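Local coordinates for uncharacterized protein (Escherichia coli O157:H7, PDB 4R29) that transfers a methyl group from S-adenosylmethionine to a protein cysteine and probably inactivates the host zinc-finger proteins TAB2 and TAB3 to block NF-kappaB signalling, at residues 64-69 and 122-127; 75-80 and 151-156; 105-110 and 200-205; 131-136 and 145-150. The protein carries 1 engineered substitution. All coordinates share one frame; numbering follows the deposited sequence.

Contact 4 (131-136 with 145-150) lies nearest the centre of the chain, a strand pair of main-chain hydrogen bonds and apolar side chains. Contact 3 (105-110 with 200-205) is more fully buried and mixes polar with apolar groups, its arginine and tyrosine turned to the cofactor; it shares the sheet with contact 4 through the backbones of Gly-110 and Val-149. Contacts 1 and 2 lie farther out and rely on charge: a lysine-glutamate bridge in one, an arginine holding a carbonyl and an aspartate in the other. Both use helix 59-76, their centres about 17 Å apart. Helix 120-125 of contact 1 packs against the hairpin of contact 4, which contact 2 encloses along the chain.

Contact 1: 64-69 and 122-127; sequences NEKARR and LHALCE
The side chain of Lys-66 leaves helix 59-76 with CG anti to the backbone N (chi1 -178°) and bends only at CD, while Glu-127 places CG anti to its own carbonyl carbon and runs extended beyond it; the two meet nearly at a right angle. Lys-66 NZ gives a salt-bridging hydrogen bond of 2.6 Å to Glu-127 OE2, approaching from above the carboxylate plane. On the way, Lys-66 CD packs 3.8 Å from His-123 CB, so the methylene chain lies against helix 120-125 at His-123 before its charge reaches the glutamate. Ala-124 packs between the backbones: its CB comes 4.2 Å from Lys-66 CG and 4.1 Å from Lys-66 O, and the small side chain lets the CA atoms of Lys-66 and Ala-124 approach to 6.0 Å. The imidazole of His-123 turns away, giving its ND1 to a hydrogen bond with Asn-119 O and its ring to an edge-to-face contact with Phe-62. Arg-69 likewise leads off to a salt bridge with Asp-121. Helix 120-125 is thus wedged between helix 59-76, helix 22-26, which touches Leu-122 and His-123, and strand 145-151, where Leu-122 meets Val-147 and Leu-125 meets Val-149.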
# COMPACT_ATOMS: atom_id res chain seq x y z
N ASN A 64 -15.19 -7.81 -14.57
CA ASN A 64 -14.54 -7.52 -15.85
C ASN A 64 -13.36 -6.55 -15.73
O ASN A 64 -12.39 -6.64 -16.49
CB ASN A 64 -15.54 -7.02 -16.89
CG ASN A 64 -16.60 -8.05 -17.23
OD1 ASN A 64 -17.71 -7.70 -17.65
ND2 ASN A 64 -16.27 -9.33 -17.04
N GLU A 65 -13.46 -5.62 -14.79
CA GLU A 65 -12.36 -4.70 -14.56
C GLU A 65 -11.19 -5.50 -14.00
O GLU A 65 -10.06 -5.36 -14.45
CB GLU A 65 -12.75 -3.57 -13.62
CG GLU A 65 -11.65 -2.55 -13.34
CD GLU A 65 -11.19 -1.80 -14.58
OE1 GLU A 65 -11.67 -2.12 -15.69
OE2 GLU A 65 -10.34 -0.89 -14.44
N LYS A 66 -11.47 -6.36 -13.02
CA LYS A 66 -10.40 -7.14 -12.42
C LYS A 66 -9.67 -7.99 -13.46
O LYS A 66 -8.44 -8.06 -13.46
CB LYS A 66 -10.91 -8.03 -11.29
CG LYS A 66 -9.78 -8.83 -10.63
CD LYS A 66 -10.31 -9.81 -9.59
CE LYS A 66 -9.48 -11.10 -9.59
NZ LYS A 66 -10.11 -12.18 -8.76
N ALA A 67 -10.42 -8.65 -14.33
CA ALA A 67 -9.80 -9.51 -15.34
C ALA A 67 -8.93 -8.70 -16.28
O ALA A 67 -7.83 -9.14 -16.62
CB ALA A 67 -10.86 -10.29 -16.11
N ARG A 68 -9.41 -7.52 -16.69
CA ARG A 68 -8.60 -6.63 -17.54
C ARG A 68 -7.32 -6.17 -16.84
O ARG A 68 -6.23 -6.19 -17.42
CB ARG A 68 -9.41 -5.41 -18.01
CG ARG A 68 -10.37 -5.68 -19.18
CD ARG A 68 -11.02 -4.38 -19.69
NE ARG A 68 -11.73 -3.66 -18.63
CZ ARG A 68 -13.04 -3.76 -18.40
NH1 ARG A 68 -13.79 -4.54 -19.17
NH2 ARG A 68 -13.59 -3.07 -17.41
N ARG A 69 -7.44 -5.73 -15.60
CA ARG A 69 -6.27 -5.30 -14.86
C ARG A 69 -5.30 -6.46 -14.63
O ARG A 69 -4.08 -6.29 -14.71
CB ARG A 69 -6.71 -4.65 -13.55
CG ARG A 69 -7.62 -3.46 -13.76
CD ARG A 69 -6.91 -2.34 -14.53
NE ARG A 69 -5.98 -1.63 -13.67
CZ ARG A 69 -5.01 -0.83 -14.10
NH1 ARG A 69 -4.83 -0.65 -15.40
NH2 ARG A 69 -4.22 -0.21 -13.24
N LEU A 122 -6.23 -4.36 -6.43
CA LEU A 122 -5.75 -5.01 -5.23
C LEU A 122 -6.01 -6.52 -5.36
O LEU A 122 -5.15 -7.34 -5.01
CB LEU A 122 -6.44 -4.42 -3.99
CG LEU A 122 -6.23 -5.17 -2.66
CD1 LEU A 122 -4.72 -5.31 -2.34
CD2 LEU A 122 -7.02 -4.55 -1.47
N HIS A 123 -7.19 -6.89 -5.86
CA HIS A 123 -7.52 -8.30 -6.01
C HIS A 123 -6.66 -8.97 -7.08
O HIS A 123 -6.20 -10.09 -6.89
CB HIS A 123 -9.02 -8.49 -6.24
CG HIS A 123 -9.83 -8.30 -4.99
ND1 HIS A 123 -10.09 -7.05 -4.47
CD2 HIS A 123 -10.36 -9.19 -4.12
CE1 HIS A 123 -10.77 -7.18 -3.34
NE2 HIS A 123 -10.95 -8.46 -3.11
N ALA A 124 -6.45 -8.28 -8.20
CA ALA A 124 -5.60 -8.80 -9.27
C ALA A 124 -4.15 -9.00 -8.80
O ALA A 124 -3.50 -9.99 -9.16
CB ALA A 124 -5.65 -7.88 -10.50
N LEU A 125 -3.67 -8.05 -8.01
CA LEU A 125 -2.30 -8.04 -7.50
C LEU A 125 -1.99 -9.31 -6.71
O LEU A 125 -0.89 -9.88 -6.80
CB LEU A 125 -2.10 -6.85 -6.57
CG LEU A 125 -1.22 -5.69 -6.97
CD1 LEU A 125 -0.83 -4.97 -5.68
CD2 LEU A 125 0.04 -6.16 -7.72
N CYS A 126 -2.97 -9.71 -5.89
CA CYS A 126 -2.86 -10.86 -5.01
C CYS A 126 -2.85 -12.21 -5.72
O CYS A 126 -2.57 -13.24 -5.09
CB CYS A 126 -4.00 -10.84 -4.00
SG CYS A 126 -3.77 -9.58 -2.75
N GLU A 127 -3.15 -12.21 -7.02
CA GLU A 127 -3.15 -13.44 -7.79
C GLU A 127 -1.87 -13.66 -8.61
O GLU A 127 -1.79 -14.61 -9.38
CB GLU A 127 -4.40 -13.52 -8.68
CG GLU A 127 -5.72 -13.36 -7.90
CD GLU A 127 -6.97 -13.45 -8.79
OE1 GLU A 127 -6.86 -13.30 -10.03
OE2 GLU A 127 -8.08 -13.66 -8.24

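Contact 2: 75-80 and 151-156; sequences TMYSVC and RNDSPL
Cys-80 and Ser-154 bring the two backbones nearest, their CA atoms 7.2 Å apart, where the chain that has left helix 59-76 at Tyr-77 passes the turn leading into helix 155-181. Arg-151 spans the gap. Its chain bends at both chi2 (-68°) and chi3 (-53°), and this folding brings the guanidinium up to the backbone of 78-80, with Ser-78 O at its edge and Cys-80 N over one face. NH1 and NH2 of Arg-151 converge end-on upon Ser-78 O, each at 2.9 Å; the NH2 bond lies in the carbonyl plane on a lone pair, whereas NH1 is tilted from that plane. Along its NE-NH2 edge the same guanidinium holds Asp-153 side-on: Arg-151 NE reaches Asp-153 OD1 at 3.0 Å and Arg-151 NH2 reaches Asp-153 OD2 at 2.7 Å, each oxygen using its syn lone pair. This two-pronged salt bridge fixes the rotation of the flat group and would partly balance its charge. Arg-151 closes strand 145-151, and Ser-154 is the N-cap of the helix that follows, its OG accepting from Leu-156 N, so the contact ties a strand-to-helix turn to the exit of helix 59-76. Cys-80 SG rests beside the arginine, 3.5 Å from Arg-151 NE, and also touches Ser-154 CB. The Tyr-77 ring and the guanidinium cross obliquely, their planes 21° apart, and the ring packs on Ile-131 of the neighbouring strand. Arg-151 NH1 has a further acceptor in Val-102 O, which links the buried cation to helix 95-103.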
# COMPACT_ATOMS: atom_id res chain seq x y z
N THR A 75 1.16 -9.39 -18.06
CA THR A 75 2.06 -8.92 -19.10
C THR A 75 3.30 -8.24 -18.49
O THR A 75 4.42 -8.48 -18.94
CB THR A 75 1.34 -7.95 -20.09
OG1 THR A 75 0.16 -8.57 -20.63
CG2 THR A 75 2.28 -7.57 -21.25
N MET A 76 3.10 -7.41 -17.46
CA MET A 76 4.22 -6.67 -16.88
C MET A 76 4.98 -7.49 -15.84
O MET A 76 6.06 -7.11 -15.41
CB MET A 76 3.75 -5.37 -16.25
CG MET A 76 2.97 -4.45 -17.20
SD MET A 76 3.89 -4.16 -18.72
CE MET A 76 5.45 -3.52 -18.11
N TYR A 77 4.41 -8.61 -15.40
CA TYR A 77 5.08 -9.40 -14.38
C TYR A 77 6.47 -9.82 -14.81
O TYR A 77 6.68 -10.26 -15.93
CB TYR A 77 4.29 -10.66 -14.02
CG TYR A 77 4.97 -11.52 -12.96
CD1 TYR A 77 4.82 -11.23 -11.60
CD2 TYR A 77 5.75 -12.61 -13.31
CE1 TYR A 77 5.42 -12.01 -10.63
CE2 TYR A 77 6.35 -13.41 -12.35
CZ TYR A 77 6.18 -13.10 -11.02
OH TYR A 77 6.76 -13.88 -10.06
N SER A 78 7.41 -9.71 -13.90
CA SER A 78 8.74 -10.21 -14.17
C SER A 78 9.34 -10.83 -12.93
O SER A 78 8.75 -10.77 -11.84
CB SER A 78 9.63 -9.10 -14.71
OG SER A 78 10.93 -9.63 -14.92
N VAL A 79 10.50 -11.46 -13.09
CA VAL A 79 11.21 -12.02 -11.95
C VAL A 79 12.15 -10.98 -11.42
O VAL A 79 12.40 -9.98 -12.09
CB VAL A 79 11.98 -13.30 -12.32
CG1 VAL A 79 11.01 -14.49 -12.44
CG2 VAL A 79 12.80 -13.08 -13.60
N CYS A 80 12.65 -11.20 -10.21
CA CYS A 80 13.59 -10.27 -9.58
C CYS A 80 14.95 -10.33 -10.21
O CYS A 80 15.42 -11.40 -10.59
CB CYS A 80 13.76 -10.62 -8.11
SG CYS A 80 12.48 -9.97 -7.07
N ARG A 151 7.86 -8.62 -2.96
CA ARG A 151 8.31 -9.85 -3.63
C ARG A 151 8.58 -10.91 -2.57
O ARG A 151 9.43 -10.73 -1.70
CB ARG A 151 9.61 -9.63 -4.40
CG ARG A 151 9.61 -8.50 -5.43
CD ARG A 151 8.71 -8.79 -6.61
NE ARG A 151 9.00 -10.07 -7.25
CZ ARG A 151 8.73 -10.35 -8.53
NH1 ARG A 151 8.20 -9.41 -9.32
NH2 ARG A 151 9.01 -11.56 -9.01
N ASN A 152 7.85 -12.02 -2.65
CA ASN A 152 8.08 -13.15 -1.75
C ASN A 152 9.29 -13.97 -2.22
O ASN A 152 9.85 -14.77 -1.47
CB ASN A 152 6.84 -14.03 -1.73
CG ASN A 152 6.68 -14.77 -0.42
OD1 ASN A 152 7.17 -14.32 0.62
ND2 ASN A 152 5.99 -15.89 -0.47
N ASP A 153 9.67 -13.76 -3.47
CA ASP A 153 10.74 -14.52 -4.10
C ASP A 153 12.08 -13.82 -3.92
O ASP A 153 13.07 -14.18 -4.54
CB ASP A 153 10.44 -14.81 -5.58
CG ASP A 153 9.96 -13.58 -6.36
OD1 ASP A 153 9.64 -12.54 -5.75
OD2 ASP A 153 9.89 -13.65 -7.60
N SER A 154 12.10 -12.79 -3.08
CA SER A 154 13.34 -12.16 -2.67
C SER A 154 13.28 -11.98 -1.17
O SER A 154 12.26 -11.53 -0.66
CB SER A 154 13.53 -10.80 -3.33
OG SER A 154 14.43 -10.00 -2.57
N PRO A 155 14.37 -12.30 -0.47
CA PRO A 155 14.39 -12.21 1.00
C PRO A 155 14.19 -10.77 1.47
O PRO A 155 13.75 -10.58 2.60
CB PRO A 155 15.78 -12.74 1.37
CG PRO A 155 16.61 -12.48 0.16
CD PRO A 155 15.70 -12.66 -1.01
N LEU A 156 14.50 -9.79 0.63
CA LEU A 156 14.27 -8.39 0.97
C LEU A 156 12.78 -8.01 1.03
O LEU A 156 12.41 -7.05 1.68
CB LEU A 156 15.00 -7.46 -0.01
CG LEU A 156 16.53 -7.39 0.08
CD1 LEU A 156 17.11 -6.64 -1.10
CD2 LEU A 156 16.95 -6.73 1.37

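Contact 3: 105-110 and 200-205; sequences GKRPMG and EIFSYM. With SAM (S-adenosylmethionine), chain E.
Part of the S-adenosylmethionine pocket is closed where Arg-107 meets Phe-202 and Tyr-204. The Arg-107 chain is extended from CG to NE and delivers NH1 to Phe-202 O at 2.9 Å, in the carbonyl plane on a lone pair. NH1 and NH2 of the same guanidinium bind the cofactor carboxylate, Arg-107 NH1 at 2.8 Å from SAM O and Arg-107 NH2 at 2.6 Å from SAM OXT. Tyr-204 OH also donates to SAM O, giving the carboxylate a third bond. Thr-101 OG1 takes a bond from Arg-107 NE and Ser-98 O one from NH2; Ser-98 also bonds the cofactor through OG. In this Rossmann-like methyltransferase, Gly-110, near the start of strand 109-114, lays its CA off-centre over one face of the guanidinium. The segment 200-205 ends helix 186-201 in a Schellman motif at Ser-203. Phe-202 presents one ring face to SAM CB and SAM O; beside it Met-109 CE touches Phe-202 CE1 at 3.4 Å, with Met-109 SD obliquely placed in a Met-aromatic contact. Met-109 CE also lies 3.7 Å from Ile-201 CD1. One water is hydrogen-bonded to Met-109 O, Ile-201 O and Ser-203 OG, bridging the two segments.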
# COMPACT_ATOMS: atom_id res chain seq x y z
N GLY A 105 9.55 -6.34 -10.94
CA GLY A 105 10.81 -6.72 -10.33
C GLY A 105 11.85 -5.62 -10.13
O GLY A 105 13.00 -5.91 -9.80
N LYS A 106 11.47 -4.36 -10.32
CA LYS A 106 12.41 -3.25 -10.14
C LYS A 106 12.85 -3.10 -8.68
O LYS A 106 13.96 -2.65 -8.40
CB LYS A 106 11.81 -1.93 -10.58
CG LYS A 106 11.77 -1.69 -12.06
CD LYS A 106 11.49 -0.22 -12.32
CE LYS A 106 11.08 0.01 -13.73
NZ LYS A 106 10.04 -1.01 -14.08
N ARG A 107 11.96 -3.44 -7.75
CA ARG A 107 12.27 -3.31 -6.33
C ARG A 107 11.47 -4.34 -5.54
O ARG A 107 10.49 -4.89 -6.04
CB ARG A 107 11.98 -1.87 -5.82
CG ARG A 107 10.53 -1.43 -5.97
CD ARG A 107 10.27 -0.05 -5.34
NE ARG A 107 8.85 0.28 -5.41
CZ ARG A 107 8.22 1.14 -4.61
NH1 ARG A 107 8.88 1.80 -3.65
NH2 ARG A 107 6.92 1.35 -4.78
N PRO A 108 11.90 -4.61 -4.30
CA PRO A 108 11.25 -5.65 -3.50
C PRO A 108 9.94 -5.26 -2.78
O PRO A 108 9.17 -6.15 -2.44
CB PRO A 108 12.35 -6.04 -2.49
CG PRO A 108 13.15 -4.80 -2.33
CD PRO A 108 13.18 -4.17 -3.71
N MET A 109 9.71 -3.98 -2.50
CA MET A 109 8.41 -3.58 -1.94
C MET A 109 7.97 -2.14 -2.20
O MET A 109 8.76 -1.27 -2.56
CB MET A 109 8.23 -3.99 -0.46
CG MET A 109 8.60 -3.02 0.60
SD MET A 109 7.57 -1.56 0.96
CE MET A 109 8.87 -0.72 1.86
N GLY A 110 6.66 -1.96 -2.09
CA GLY A 110 6.01 -0.68 -2.30
C GLY A 110 4.80 -0.63 -1.38
O GLY A 110 4.38 -1.66 -0.83
N GLU A 200 14.86 4.77 1.90
CA GLU A 200 15.77 3.65 1.69
C GLU A 200 15.03 2.34 1.41
O GLU A 200 15.33 1.65 0.45
CB GLU A 200 16.73 3.53 2.87
CG GLU A 200 17.64 4.76 2.97
CD GLU A 200 18.51 4.80 4.21
OE1 GLU A 200 18.32 3.98 5.13
OE2 GLU A 200 19.40 5.66 4.28
N ILE A 201 14.04 2.01 2.24
CA ILE A 201 13.35 0.74 2.04
C ILE A 201 12.46 0.78 0.80
O ILE A 201 12.18 -0.26 0.22
CB ILE A 201 12.60 0.24 3.32
CG1 ILE A 201 11.53 1.23 3.77
CG2 ILE A 201 13.60 -0.05 4.46
CD1 ILE A 201 10.59 0.66 4.86
N PHE A 202 12.04 1.97 0.37
CA PHE A 202 11.30 2.09 -0.87
C PHE A 202 12.22 2.15 -2.09
O PHE A 202 11.74 2.30 -3.21
CB PHE A 202 10.39 3.33 -0.86
CG PHE A 202 9.16 3.18 0.02
CD1 PHE A 202 8.31 2.10 -0.12
CD2 PHE A 202 8.86 4.15 0.98
CE1 PHE A 202 7.18 1.98 0.68
CE2 PHE A 202 7.74 4.03 1.78
CZ PHE A 202 6.90 2.94 1.63
N SER A 203 13.53 2.03 -1.88
CA SER A 203 14.49 2.01 -3.00
C SER A 203 14.61 3.32 -3.77
O SER A 203 15.01 3.31 -4.91
CB SER A 203 14.14 0.91 -4.01
OG SER A 203 14.17 -0.37 -3.41
N TYR A 204 14.25 4.44 -3.17
CA TYR A 204 14.39 5.70 -3.88
C TYR A 204 15.87 6.00 -4.03
O TYR A 204 16.70 5.50 -3.26
CB TYR A 204 13.73 6.84 -3.11
CG TYR A 204 12.24 6.70 -2.94
CD1 TYR A 204 11.51 5.80 -3.70
CD2 TYR A 204 11.57 7.47 -2.00
CE1 TYR A 204 10.14 5.67 -3.53
CE2 TYR A 204 10.21 7.36 -1.82
CZ TYR A 204 9.50 6.45 -2.59
OH TYR A 204 8.15 6.35 -2.42
N MET A 205 16.20 6.80 -5.03
CA MET A 205 17.58 7.20 -5.21
C MET A 205 18.08 8.11 -4.09
O MET A 205 17.36 8.98 -3.61
CB MET A 205 17.78 7.80 -6.59
CG MET A 205 17.77 6.71 -7.66
SD MET A 205 17.75 7.45 -9.27
CE MET A 205 16.43 8.64 -9.01
N SAM E . 3.69 4.71 -2.90
CA SAM E . 5.06 4.91 -2.43
C SAM E . 5.95 3.72 -2.76
O SAM E . 7.18 3.87 -2.80
OXT SAM E . 5.46 2.60 -2.97
CB SAM E . 5.13 5.14 -0.92
CG SAM E . 4.61 6.50 -0.47
SD SAM E . 5.16 6.97 1.20
CE SAM E . 4.34 8.59 1.23
C5' SAM E . 6.83 7.55 0.81
C4' SAM E . 7.57 7.96 2.08
O4' SAM E . 8.97 7.92 1.87
C3' SAM E . 7.22 9.39 2.51
O3' SAM E . 6.15 9.40 3.44
C2' SAM E . 8.50 9.90 3.11
O2' SAM E . 8.43 9.65 4.48
C1' SAM E . 9.60 9.01 2.53
N9 SAM E . 10.42 9.66 1.49
C8 SAM E . 11.78 9.75 1.48
N7 SAM E . 12.18 10.38 0.36
C5 SAM E . 11.08 10.69 -0.36
C6 SAM E . 10.92 11.33 -1.58
N6 SAM E . 11.98 11.76 -2.25
N1 SAM E . 9.65 11.51 -2.08
C2 SAM E . 8.55 11.05 -1.38
N3 SAM E . 8.72 10.41 -0.16
C4 SAM E . 9.96 10.23 0.34
O HOH W 1 15.19 -1.17 -6.18
O HOH W 2 11.54 -1.34 -2.23

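Contact 4: 131-136 and 145-150; sequences ICCKIF and YIVVVY
Tyr-150 faces Cys-132 across a hydrogen-bonded antiparallel pair, and its CG lies between the backbone N and the carbonyl carbon (chi1 63°), which folds the ring back over the neighbouring strand. From CB the side chain passes to CG and CD1, which lie near Cys-132 O; CE1 then meets Cys-132 CB on one side and Lys-134 CG at the ring edge; CE2, on the other branch, also meets Cys-132 CB and lies near its SG; CZ comes 3.3 Å from Cys-132 CB; and the tip, Tyr-150 OH, ends 3.8 Å from Lys-134 CE. Cys-132 CB therefore sits over the ring face in a CH-pi contact, with the sulfur placed obliquely. Phe-136 repeats this fold at the far end, Ile-146 CB lying 4.0 Å from the Phe-136 ring centroid, over its face. Helix 155-181 covers this side at Val-148 and Tyr-150. On the reverse side Cys-133 CB meets Val-147 CG1 at 3.7 Å, under Leu-122 and Leu-125 of helix 120-125. Six main-chain hydrogen bonds join Cys-132 to Tyr-150, Lys-134 to Val-148 and Phe-136 to Ile-146 in reciprocal pairs; the N-to-C directions of the segments make 158°, close to antiparallel. Strands 131-137 and 145-151, consecutive in the chain, form a beta hairpin that with strand 109-114 makes the three-stranded antiparallel sheet of this Rossmann-like protein.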
# COMPACT_ATOMS: atom_id res chain seq x y z
N ILE A 131 3.82 -12.67 -5.20
CA ILE A 131 3.41 -11.32 -4.84
C ILE A 131 2.52 -11.36 -3.59
O ILE A 131 1.43 -11.92 -3.63
CB ILE A 131 2.65 -10.66 -6.00
CG1 ILE A 131 3.52 -10.66 -7.26
CG2 ILE A 131 2.26 -9.25 -5.64
CD1 ILE A 131 4.78 -9.85 -7.11
N CYS A 132 3.00 -10.76 -2.50
CA CYS A 132 2.22 -10.67 -1.27
C CYS A 132 1.80 -9.24 -0.92
O CYS A 132 2.53 -8.27 -1.16
CB CYS A 132 3.01 -11.28 -0.11
SG CYS A 132 3.59 -12.97 -0.38
N CYS A 133 0.62 -9.11 -0.33
CA CYS A 133 0.12 -7.83 0.16
C CYS A 133 -0.22 -7.90 1.65
O CYS A 133 -1.09 -8.68 2.05
CB CYS A 133 -1.12 -7.39 -0.62
SG CYS A 133 -0.81 -7.00 -2.37
N LYS A 134 0.47 -7.12 2.47
CA LYS A 134 0.06 -6.94 3.86
C LYS A 134 -0.92 -5.77 3.90
O LYS A 134 -0.61 -4.68 3.41
CB LYS A 134 1.26 -6.71 4.78
CG LYS A 134 2.14 -7.94 4.97
CD LYS A 134 3.36 -7.66 5.88
CE LYS A 134 4.19 -8.91 6.16
NZ LYS A 134 3.64 -9.75 7.27
N ILE A 135 -2.12 -6.01 4.43
CA ILE A 135 -3.19 -5.02 4.38
C ILE A 135 -3.65 -4.67 5.78
O ILE A 135 -3.75 -5.54 6.64
CB ILE A 135 -4.41 -5.54 3.60
CG1 ILE A 135 -4.00 -6.03 2.22
CG2 ILE A 135 -5.49 -4.45 3.51
CD1 ILE A 135 -5.07 -6.86 1.49
N PHE A 136 -3.93 -3.38 6.01
CA PHE A 136 -4.50 -2.94 7.28
C PHE A 136 -5.14 -1.57 7.17
O PHE A 136 -4.78 -0.79 6.29
CB PHE A 136 -3.46 -2.95 8.40
CG PHE A 136 -2.21 -2.20 8.06
CD1 PHE A 136 -1.18 -2.82 7.36
CD2 PHE A 136 -2.04 -0.89 8.46
CE1 PHE A 136 -0.02 -2.15 7.05
CE2 PHE A 136 -0.87 -0.20 8.14
CZ PHE A 136 0.14 -0.83 7.43
N TYR A 145 -7.55 1.81 3.50
CA TYR A 145 -6.65 0.72 3.90
C TYR A 145 -5.27 0.89 3.28
O TYR A 145 -5.16 1.28 2.12
CB TYR A 145 -7.24 -0.63 3.51
CG TYR A 145 -8.42 -0.99 4.34
CD1 TYR A 145 -9.68 -0.47 4.06
CD2 TYR A 145 -8.29 -1.83 5.44
CE1 TYR A 145 -10.77 -0.79 4.84
CE2 TYR A 145 -9.38 -2.16 6.23
CZ TYR A 145 -10.61 -1.63 5.93
OH TYR A 145 -11.70 -1.96 6.71
N ILE A 146 -4.23 0.62 4.06
CA ILE A 146 -2.87 0.59 3.54
C ILE A 146 -2.57 -0.78 2.94
O ILE A 146 -2.92 -1.82 3.52
CB ILE A 146 -1.84 0.85 4.68
CG1 ILE A 146 -2.17 2.13 5.43
CG2 ILE A 146 -0.41 0.89 4.13
CD1 ILE A 146 -1.94 3.35 4.64
N VAL A 147 -1.93 -0.79 1.78
CA VAL A 147 -1.44 -2.03 1.18
C VAL A 147 0.07 -2.00 1.02
O VAL A 147 0.63 -1.13 0.35
CB VAL A 147 -2.07 -2.30 -0.19
CG1 VAL A 147 -1.67 -3.69 -0.70
CG2 VAL A 147 -3.60 -2.13 -0.11
N VAL A 148 0.74 -2.95 1.66
CA VAL A 148 2.17 -3.13 1.50
C VAL A 148 2.41 -4.34 0.59
O VAL A 148 2.15 -5.49 0.99
CB VAL A 148 2.88 -3.35 2.87
CG1 VAL A 148 4.39 -3.48 2.69
CG2 VAL A 148 2.55 -2.21 3.84
N VAL A 149 2.88 -4.08 -0.62
CA VAL A 149 3.10 -5.13 -1.61
C VAL A 149 4.61 -5.45 -1.73
O VAL A 149 5.44 -4.55 -1.83
CB VAL A 149 2.48 -4.73 -2.99
CG1 VAL A 149 3.04 -3.39 -3.47
CG2 VAL A 149 2.68 -5.84 -4.06
N TYR A 150 4.95 -6.74 -1.69
CA TYR A 150 6.35 -7.16 -1.72
C TYR A 150 6.61 -8.46 -2.51
O TYR A 150 5.70 -9.27 -2.73
CB TYR A 150 6.93 -7.28 -0.30
CG TYR A 150 6.26 -8.32 0.59
CD1 TYR A 150 5.09 -8.02 1.29
CD2 TYR A 150 6.82 -9.60 0.75
CE1 TYR A 150 4.48 -8.95 2.13
CE2 TYR A 150 6.22 -10.55 1.58
CZ TYR A 150 5.05 -10.22 2.26
OH TYR A 150 4.44 -11.15 3.07